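Mevalonate kinase (PDB 2X7I) probably catalyses the ATP-dependent phosphorylation of mevalonate, an early step of the mevalonate route to isoprenoids, as a member of the GHMP kinase family. Local coordinates at residues A[22-34]-A[146-160]. Numbering follows the deposited sequence.
Sequences AVTFGEPAIAVPF and IDTQTIVSGKPVWFQ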
ATOM      1  N   ALA A  22       8.918  -5.037  -0.045  1.00 48.11           N
ATOM      2  CA  ALA A  22       9.242  -5.285  -1.458  1.00 48.02           C
ATOM      3  C   ALA A  22       9.445  -6.778  -1.721  1.00 48.03           C
ATOM      4  O   ALA A  22      10.382  -7.195  -2.405  1.00 48.18           O
ATOM      5  CB  ALA A  22      10.480  -4.486  -1.872  1.00 48.32           C
ATOM      6  N   VAL A  23       8.545  -7.573  -1.163  1.00 47.99           N
ATOM      7  CA  VAL A  23       8.662  -9.019  -1.220  1.00 48.08           C
ATOM      8  C   VAL A  23       8.646  -9.499  -2.664  1.00 47.96           C
ATOM      9  O   VAL A  23       8.038  -8.878  -3.530  1.00 47.61           O
ATOM     10  CB  VAL A  23       7.549  -9.700  -0.434  1.00 48.01           C
ATOM     11  CG1 VAL A  23       6.177  -9.358  -1.024  1.00 46.46           C
ATOM     12  CG2 VAL A  23       7.779 -11.188  -0.407  1.00 49.50           C
ATOM     13  N   THR A  24       9.355 -10.592  -2.912  1.00 48.55           N
ATOM     14  CA  THR A  24       9.431 -11.181  -4.234  1.00 48.58           C
ATOM     15  C   THR A  24       8.942 -12.610  -4.131  1.00 48.01           C
ATOM     16  O   THR A  24       8.962 -13.211  -3.038  1.00 48.30           O
ATOM     17  CB  THR A  24      10.870 -11.147  -4.766  1.00 49.72           C
ATOM     18  OG1 THR A  24      10.849 -11.287  -6.193  1.00 52.35           O
ATOM     19  CG2 THR A  24      11.705 -12.256  -4.146  1.00 49.90           C
ATOM     20  N   PHE A  25       8.493 -13.163  -5.252  1.00 46.95           N
ATOM     21  CA  PHE A  25       8.059 -14.548  -5.260  1.00 46.56           C
ATOM     22  C   PHE A  25       9.150 -15.444  -4.692  1.00 47.19           C
ATOM     23  O   PHE A  25      10.332 -15.286  -5.000  1.00 46.56           O
ATOM     24  CB  PHE A  25       7.702 -15.020  -6.663  1.00 46.80           C
ATOM     25  CG  PHE A  25       7.440 -16.488  -6.740  1.00 46.78           C
ATOM     26  CD1 PHE A  25       6.277 -17.016  -6.218  1.00 45.93           C
ATOM     27  CD2 PHE A  25       8.375 -17.349  -7.304  1.00 47.75           C
ATOM     28  CE1 PHE A  25       6.038 -18.374  -6.267  1.00 47.11           C
ATOM     29  CE2 PHE A  25       8.140 -18.705  -7.367  1.00 47.93           C
ATOM     30  CZ  PHE A  25       6.972 -19.221  -6.847  1.00 47.87           C
ATOM     31  N   GLY A  26       8.728 -16.401  -3.872  1.00 47.87           N
ATOM     32  CA  GLY A  26       9.657 -17.291  -3.186  1.00 48.97           C
ATOM     33  C   GLY A  26       9.807 -16.954  -1.721  1.00 48.85           C
ATOM     34  O   GLY A  26      10.234 -17.785  -0.953  1.00 50.56           O
ATOM     35  N   GLU A  27       9.441 -15.737  -1.338  1.00 48.45           N
ATOM     36  CA  GLU A  27       9.528 -15.267   0.039  1.00 48.48           C
ATOM     37  C   GLU A  27       8.102 -15.169   0.614  1.00 47.95           C
ATOM     38  O   GLU A  27       7.179 -14.790  -0.109  1.00 48.12           O
ATOM     39  CB  GLU A  27      10.198 -13.892   0.064  1.00 47.98           C
ATOM     40  CG  GLU A  27      11.603 -13.857  -0.574  1.00 48.75           C
ATOM     41  CD  GLU A  27      12.164 -12.447  -0.764  1.00 48.29           C
ATOM     42  OE1 GLU A  27      11.387 -11.490  -0.900  1.00 48.45           O
ATOM     43  OE2 GLU A  27      13.393 -12.294  -0.808  1.00 50.59           O
ATOM     44  N   PRO A  28       7.912 -15.490   1.908  1.00 47.74           N
ATOM     45  CA  PRO A  28       6.552 -15.450   2.468  1.00 47.27           C
ATOM     46  C   PRO A  28       5.974 -14.047   2.700  1.00 46.54           C
ATOM     47  O   PRO A  28       6.670 -13.146   3.170  1.00 46.39           O
ATOM     48  CB  PRO A  28       6.696 -16.183   3.811  1.00 47.93           C
ATOM     49  CG  PRO A  28       8.032 -16.786   3.800  1.00 48.77           C
ATOM     50  CD  PRO A  28       8.882 -15.958   2.908  1.00 48.49           C
ATOM     51  N   ALA A  29       4.695 -13.888   2.373  1.00 46.28           N
ATOM     52  CA  ALA A  29       3.998 -12.629   2.560  1.00 46.08           C
ATOM     53  C   ALA A  29       2.475 -12.789   2.436  1.00 46.36           C
ATOM     54  O   ALA A  29       1.983 -13.680   1.744  1.00 46.59           O
ATOM     55  CB  ALA A  29       4.502 -11.595   1.545  1.00 45.57           C
ATOM     56  N   ILE A  30       1.742 -11.907   3.113  1.00 46.42           N
ATOM     57  CA  ILE A  30       0.325 -11.729   2.858  1.00 46.55           C
ATOM     58  C   ILE A  30       0.030 -10.255   2.576  1.00 46.10           C
ATOM     59  O   ILE A  30       0.132  -9.410   3.463  1.00 46.18           O
ATOM     60  CB  ILE A  30      -0.535 -12.226   4.032  1.00 47.21           C
ATOM     61  CG1 ILE A  30      -0.372 -13.744   4.178  1.00 47.60           C
ATOM     62  CG2 ILE A  30      -1.999 -11.828   3.815  1.00 47.93           C
ATOM     63  CD1 ILE A  30      -1.615 -14.474   4.608  1.00 49.66           C
ATOM     64  N   ALA A  31      -0.333  -9.966   1.329  1.00 45.44           N
ATOM     65  CA  ALA A  31      -0.692  -8.619   0.910  1.00 44.75           C
ATOM     66  C   ALA A  31      -2.209  -8.537   0.751  1.00 45.27           C
ATOM     67  O   ALA A  31      -2.846  -9.514   0.351  1.00 45.90           O
ATOM     68  CB  ALA A  31      -0.015  -8.286  -0.386  1.00 43.78           C
ATOM     69  N   VAL A  32      -2.782  -7.380   1.077  1.00 45.16           N
ATOM     70  CA  VAL A  32      -4.211  -7.135   0.890  1.00 46.01           C
ATOM     71  C   VAL A  32      -4.406  -5.730   0.347  1.00 46.28           C
ATOM     72  O   VAL A  32      -3.554  -4.864   0.574  1.00 46.41           O
ATOM     73  CB  VAL A  32      -5.024  -7.260   2.219  1.00 46.42           C
ATOM     74  CG1 VAL A  32      -4.905  -8.650   2.789  1.00 46.46           C
ATOM     75  CG2 VAL A  32      -4.576  -6.206   3.236  1.00 46.31           C
ATOM     76  N   PRO A  33      -5.533  -5.487  -0.346  1.00 47.19           N
ATOM     77  CA  PRO A  33      -5.840  -4.140  -0.811  1.00 47.79           C
ATOM     78  C   PRO A  33      -5.925  -3.157   0.348  1.00 48.44           C
ATOM     79  O   PRO A  33      -6.414  -3.514   1.409  1.00 48.99           O
ATOM     80  CB  PRO A  33      -7.218  -4.292  -1.473  1.00 48.79           C
ATOM     81  CG  PRO A  33      -7.385  -5.720  -1.736  1.00 48.49           C
ATOM     82  CD  PRO A  33      -6.599  -6.443  -0.700  1.00 48.17           C
ATOM     83  N   PHE A  34      -5.432  -1.941   0.142  1.00 48.36           N
ATOM     84  CA  PHE A  34      -5.543  -0.878   1.140  1.00 49.12           C
ATOM     85  C   PHE A  34      -6.562   0.135   0.620  1.00 50.09           C
ATOM     86  O   PHE A  34      -6.216   1.117  -0.029  1.00 49.51           O
ATOM     87  CB  PHE A  34      -4.161  -0.254   1.370  1.00 48.28           C
ATOM     88  CG  PHE A  34      -4.132   0.878   2.373  1.00 49.05           C
ATOM     89  CD1 PHE A  34      -4.857   0.824   3.543  1.00 50.66           C
ATOM     90  CD2 PHE A  34      -3.324   1.990   2.146  1.00 49.31           C
ATOM     91  CE1 PHE A  34      -4.801   1.855   4.460  1.00 51.89           C
ATOM     92  CE2 PHE A  34      -3.257   3.018   3.061  1.00 50.72           C
ATOM     93  CZ  PHE A  34      -4.002   2.952   4.221  1.00 51.54           C
ATOM     94  N   ILE A 146       3.512  -8.597  -6.638  1.00 44.88           N
ATOM     95  CA  ILE A 146       2.532  -8.805  -5.568  1.00 44.74           C
ATOM     96  C   ILE A 146       1.615  -7.587  -5.384  1.00 44.18           C
ATOM     97  O   ILE A 146       0.407  -7.749  -5.249  1.00 44.02           O
ATOM     98  CB  ILE A 146       3.200  -9.216  -4.223  1.00 44.58           C
ATOM     99  CG1 ILE A 146       2.133  -9.675  -3.227  1.00 45.48           C
ATOM    100  CG2 ILE A 146       4.032  -8.073  -3.633  1.00 43.91           C
ATOM    101  CD1 ILE A 146       2.684 -10.485  -2.034  1.00 45.61           C
ATOM    102  N   ASP A 147       2.192  -6.381  -5.400  1.00 44.38           N
ATOM    103  CA  ASP A 147       1.426  -5.144  -5.216  1.00 44.42           C
ATOM    104  C   ASP A 147       0.424  -4.982  -6.362  1.00 44.03           C
ATOM    105  O   ASP A 147      -0.749  -4.752  -6.127  1.00 44.47           O
ATOM    106  CB  ASP A 147       2.332  -3.906  -5.177  1.00 44.95           C
ATOM    107  CG  ASP A 147       3.306  -3.887  -3.984  1.00 47.52           C
ATOM    108  OD1 ASP A 147       3.426  -4.898  -3.250  1.00 51.70           O
ATOM    109  OD2 ASP A 147       3.971  -2.832  -3.794  1.00 49.46           O
ATOM    110  N   THR A 148       0.884  -5.136  -7.595  1.00 43.49           N
ATOM    111  CA  THR A 148       0.016  -4.955  -8.748  1.00 43.94           C
ATOM    112  C   THR A 148      -1.131  -5.984  -8.783  1.00 44.62           C
ATOM    113  O   THR A 148      -2.277  -5.636  -9.054  1.00 44.52           O
ATOM    114  CB  THR A 148       0.801  -5.014 -10.075  1.00 44.00           C
ATOM    115  OG1 THR A 148       1.893  -4.086 -10.028  1.00 43.48           O
ATOM    116  CG2 THR A 148      -0.107  -4.670 -11.253  1.00 43.78           C
ATOM    117  N   GLN A 149      -0.818  -7.241  -8.511  1.00 45.08           N
ATOM    118  CA  GLN A 149      -1.838  -8.283  -8.515  1.00 46.62           C
ATOM    119  C   GLN A 149      -2.854  -8.086  -7.379  1.00 46.60           C
ATOM    120  O   GLN A 149      -4.052  -8.225  -7.592  1.00 47.87           O
ATOM    121  CB  GLN A 149      -1.194  -9.674  -8.454  1.00 47.10           C
ATOM    122  CG  GLN A 149      -2.181 -10.838  -8.305  1.00 49.11           C
ATOM    123  CD  GLN A 149      -3.198 -10.941  -9.436  1.00 52.32           C
ATOM    124  OE1 GLN A 149      -3.063 -10.288 -10.469  1.00 54.27           O
ATOM    125  NE2 GLN A 149      -4.223 -11.786  -9.244  1.00 54.68           N
ATOM    126  N   THR A 150      -2.384  -7.742  -6.185  1.00 45.91           N
ATOM    127  CA  THR A 150      -3.293  -7.489  -5.060  1.00 45.67           C
ATOM    128  C   THR A 150      -4.218  -6.320  -5.379  1.00 45.84           C
ATOM    129  O   THR A 150      -5.426  -6.414  -5.192  1.00 47.07           O
ATOM    130  CB  THR A 150      -2.518  -7.188  -3.761  1.00 45.29           C
ATOM    131  OG1 THR A 150      -1.610  -8.265  -3.480  1.00 44.84           O
ATOM    132  CG2 THR A 150      -3.471  -7.001  -2.594  1.00 44.50           C
ATOM    133  N   ILE A 151      -3.645  -5.232  -5.879  1.00 45.01           N
ATOM    134  CA  ILE A 151      -4.405  -4.036  -6.231  1.00 45.41           C
ATOM    135  C   ILE A 151      -5.431  -4.281  -7.349  1.00 46.34           C
ATOM    136  O   ILE A 151      -6.606  -3.976  -7.179  1.00 48.05           O
ATOM    137  CB  ILE A 151      -3.465  -2.873  -6.632  1.00 44.81           C
ATOM    138  CG1 ILE A 151      -2.724  -2.346  -5.402  1.00 44.01           C
ATOM    139  CG2 ILE A 151      -4.247  -1.721  -7.247  1.00 45.12           C
ATOM    140  CD1 ILE A 151      -1.615  -1.398  -5.759  1.00 44.48           C
ATOM    141  N   VAL A 152      -4.989  -4.839  -8.471  1.00 45.99           N
ATOM    142  CA  VAL A 152      -5.860  -5.072  -9.624  1.00 46.94           C
ATOM    143  C   VAL A 152      -6.991  -6.056  -9.324  1.00 48.01           C
ATOM    144  O   VAL A 152      -8.161  -5.754  -9.572  1.00 49.01           O
ATOM    145  CB  VAL A 152      -5.060  -5.559 -10.844  1.00 46.65           C
ATOM    146  CG1 VAL A 152      -5.993  -6.000 -11.954  1.00 47.71           C
ATOM    147  CG2 VAL A 152      -4.159  -4.449 -11.330  1.00 46.13           C
ATOM    148  N   SER A 153      -6.641  -7.214  -8.772  1.00 47.84           N
ATOM    149  CA  SER A 153      -7.634  -8.230  -8.393  1.00 49.14           C
ATOM    150  C   SER A 153      -8.578  -7.783  -7.275  1.00 49.61           C
ATOM    151  O   SER A 153      -9.693  -8.267  -7.178  1.00 51.35           O
ATOM    152  CB  SER A 153      -6.937  -9.519  -7.956  1.00 48.78           C
ATOM    153  OG  SER A 153      -6.212  -9.333  -6.736  1.00 48.24           O
ATOM    154  N   GLY A 154      -8.125  -6.878  -6.415  1.00 49.10           N
ATOM    155  CA  GLY A 154      -8.891  -6.507  -5.221  1.00 49.87           C
ATOM    156  C   GLY A 154      -8.999  -7.650  -4.212  1.00 50.22           C
ATOM    157  O   GLY A 154      -9.919  -7.681  -3.383  1.00 51.37           O
ATOM    158  N   LYS A 155      -8.060  -8.590  -4.288  1.00 49.71           N
ATOM    159  CA  LYS A 155      -8.058  -9.764  -3.420  1.00 49.91           C
ATOM    160  C   LYS A 155      -6.710  -9.921  -2.708  1.00 48.55           C
ATOM    161  O   LYS A 155      -5.689  -9.395  -3.184  1.00 47.17           O
ATOM    162  CB  LYS A 155      -8.363 -10.998  -4.251  1.00 51.06           C
ATOM    163  CG  LYS A 155      -9.791 -11.035  -4.780  1.00 53.44           C
ATOM    164  CD  LYS A 155      -9.906 -11.944  -6.000  1.00 55.38           C
ATOM    165  CE  LYS A 155     -11.361 -12.160  -6.408  1.00 58.32           C
ATOM    166  NZ  LYS A 155     -12.109 -10.868  -6.448  1.00 59.84           N
ATOM    167  N   PRO A 156      -6.694 -10.637  -1.561  1.00 48.59           N
ATOM    168  CA  PRO A 156      -5.417 -10.894  -0.916  1.00 47.69           C
ATOM    169  C   PRO A 156      -4.550 -11.815  -1.764  1.00 47.54           C
ATOM    170  O   PRO A 156      -5.077 -12.668  -2.464  1.00 49.03           O
ATOM    171  CB  PRO A 156      -5.805 -11.582   0.408  1.00 48.34           C
ATOM    172  CG  PRO A 156      -7.239 -11.378   0.580  1.00 49.36           C
ATOM    173  CD  PRO A 156      -7.806 -11.230  -0.800  1.00 50.20           C
ATOM    174  N   VAL A 157      -3.238 -11.617  -1.711  1.00 46.70           N
ATOM    175  CA  VAL A 157      -2.271 -12.483  -2.375  1.00 46.70           C
ATOM    176  C   VAL A 157      -1.343 -13.069  -1.313  1.00 46.88           C
ATOM    177  O   VAL A 157      -0.821 -12.345  -0.473  1.00 46.14           O
ATOM    178  CB  VAL A 157      -1.426 -11.708  -3.401  1.00 46.06           C
ATOM    179  CG1 VAL A 157      -0.294 -12.592  -3.941  1.00 46.36           C
ATOM    180  CG2 VAL A 157      -2.305 -11.178  -4.532  1.00 44.99           C
ATOM    181  N   TRP A 158      -1.154 -14.382  -1.366  1.00 48.15           N
ATOM    182  CA  TRP A 158      -0.419 -15.128  -0.363  1.00 48.78           C
ATOM    183  C   TRP A 158       0.778 -15.779  -1.043  1.00 49.75           C
ATOM    184  O   TRP A 158       0.593 -16.540  -1.996  1.00 50.77           O
ATOM    185  CB  TRP A 158      -1.350 -16.186   0.254  1.00 50.12           C
ATOM    186  CG  TRP A 158      -0.662 -17.273   1.039  1.00 50.56           C
ATOM    187  CD1 TRP A 158       0.370 -17.121   1.920  1.00 49.67           C
ATOM    188  CD2 TRP A 158      -0.975 -18.675   1.024  1.00 51.01           C
ATOM    189  NE1 TRP A 158       0.731 -18.346   2.442  1.00 50.97           N
ATOM    190  CE2 TRP A 158      -0.075 -19.314   1.906  1.00 51.67           C
ATOM    191  CE3 TRP A 158      -1.916 -19.453   0.339  1.00 52.34           C
ATOM    192  CZ2 TRP A 158      -0.102 -20.700   2.135  1.00 53.60           C
ATOM    193  CZ3 TRP A 158      -1.938 -20.832   0.560  1.00 53.28           C
ATOM    194  CH2 TRP A 158      -1.038 -21.440   1.455  1.00 53.76           C
ATOM    195  N   PHE A 159       1.992 -15.455  -0.573  1.00 49.74           N
ATOM    196  CA  PHE A 159       3.234 -16.123  -1.003  1.00 50.70           C
ATOM    197  C   PHE A 159       3.690 -17.096   0.082  1.00 52.29           C
ATOM    198  O   PHE A 159       3.674 -16.747   1.258  1.00 52.00           O
ATOM    199  CB  PHE A 159       4.365 -15.096  -1.201  1.00 50.17           C
ATOM    200  CG  PHE A 159       4.296 -14.285  -2.496  1.00 49.09           C
ATOM    201  CD1 PHE A 159       3.164 -14.274  -3.312  1.00 48.32           C
ATOM    202  CD2 PHE A 159       5.387 -13.504  -2.868  1.00 47.18           C
ATOM    203  CE1 PHE A 159       3.137 -13.508  -4.479  1.00 48.66           C
ATOM    204  CE2 PHE A 159       5.364 -12.734  -4.021  1.00 47.99           C
ATOM    205  CZ  PHE A 159       4.237 -12.734  -4.834  1.00 47.74           C
ATOM    206  N   GLN A 160       4.130 -18.296  -0.307  1.00 54.59           N
ATOM    207  CA  GLN A 160       4.722 -19.263   0.632  1.00 56.48           C
ATOM    208  C   GLN A 160       5.629 -20.251  -0.090  1.00 59.09           C
ATOM    209  O   GLN A 160       5.191 -20.885  -1.056  1.00 60.88           O
ATOM    210  CB  GLN A 160       3.632 -20.085   1.322  1.00 57.06           C
ATOM    211  CG  GLN A 160       4.084 -20.791   2.596  1.00 57.26           C
ATOM    212  CD  GLN A 160       4.082 -19.867   3.804  1.00 55.79           C
ATOM    213  OE1 GLN A 160       3.159 -19.074   3.988  1.00 54.38           O
ATOM    214  NE2 GLN A 160       5.119 -19.962   4.629  1.00 55.01           N
TER
HETATM  215  O   HOH W   1       6.126  -9.548  -5.934  1.00 36.82           O
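Phe159 of strand 157-160 lies with its ring against the loop 23-28. Its CB lies 3.0 Å from Glu27 O, which stays near the ring plane at the edge. CG anti to the carbonyl carbon (chi1 -77°) turns the ring toward Thr24 and Phe25. Val23 CG2 approaches CD2 obliquely at 4.1 Å. Phe25 N, also oblique to the ring, is 3.4 Å from CE2. Over the centre of one ring face sits Ile146 CD1, a methyl that also touches Val23 CG1 and Ala31 CB. The backbone of Phe159 pairs with Ala29 through Phe159 N to Ala29 O (2.9 Å) and the return bond, and Ala31 and Val157 repeat this antiparallel pattern. On the same face as Ala31, Thr150 turns its CG2 to within 3.3 Å of Val32 C, while its OG1 is held by Ile146 O at 2.7 Å. A water bridges Val23 O and Ile146 N. On the other face Ile30 packs on Val214 and Ala217 of helix 203-222 and Trp158 touches Ser218. Strand 29-34, its Val32 bonded to Ile15, lies between strands 6-16 and 157-160 in the mixed sheet of the GHMP kinase N-terminal domain; helix 146-153 packs across the Ala29-Ala31 face, its far side against helix 125-140.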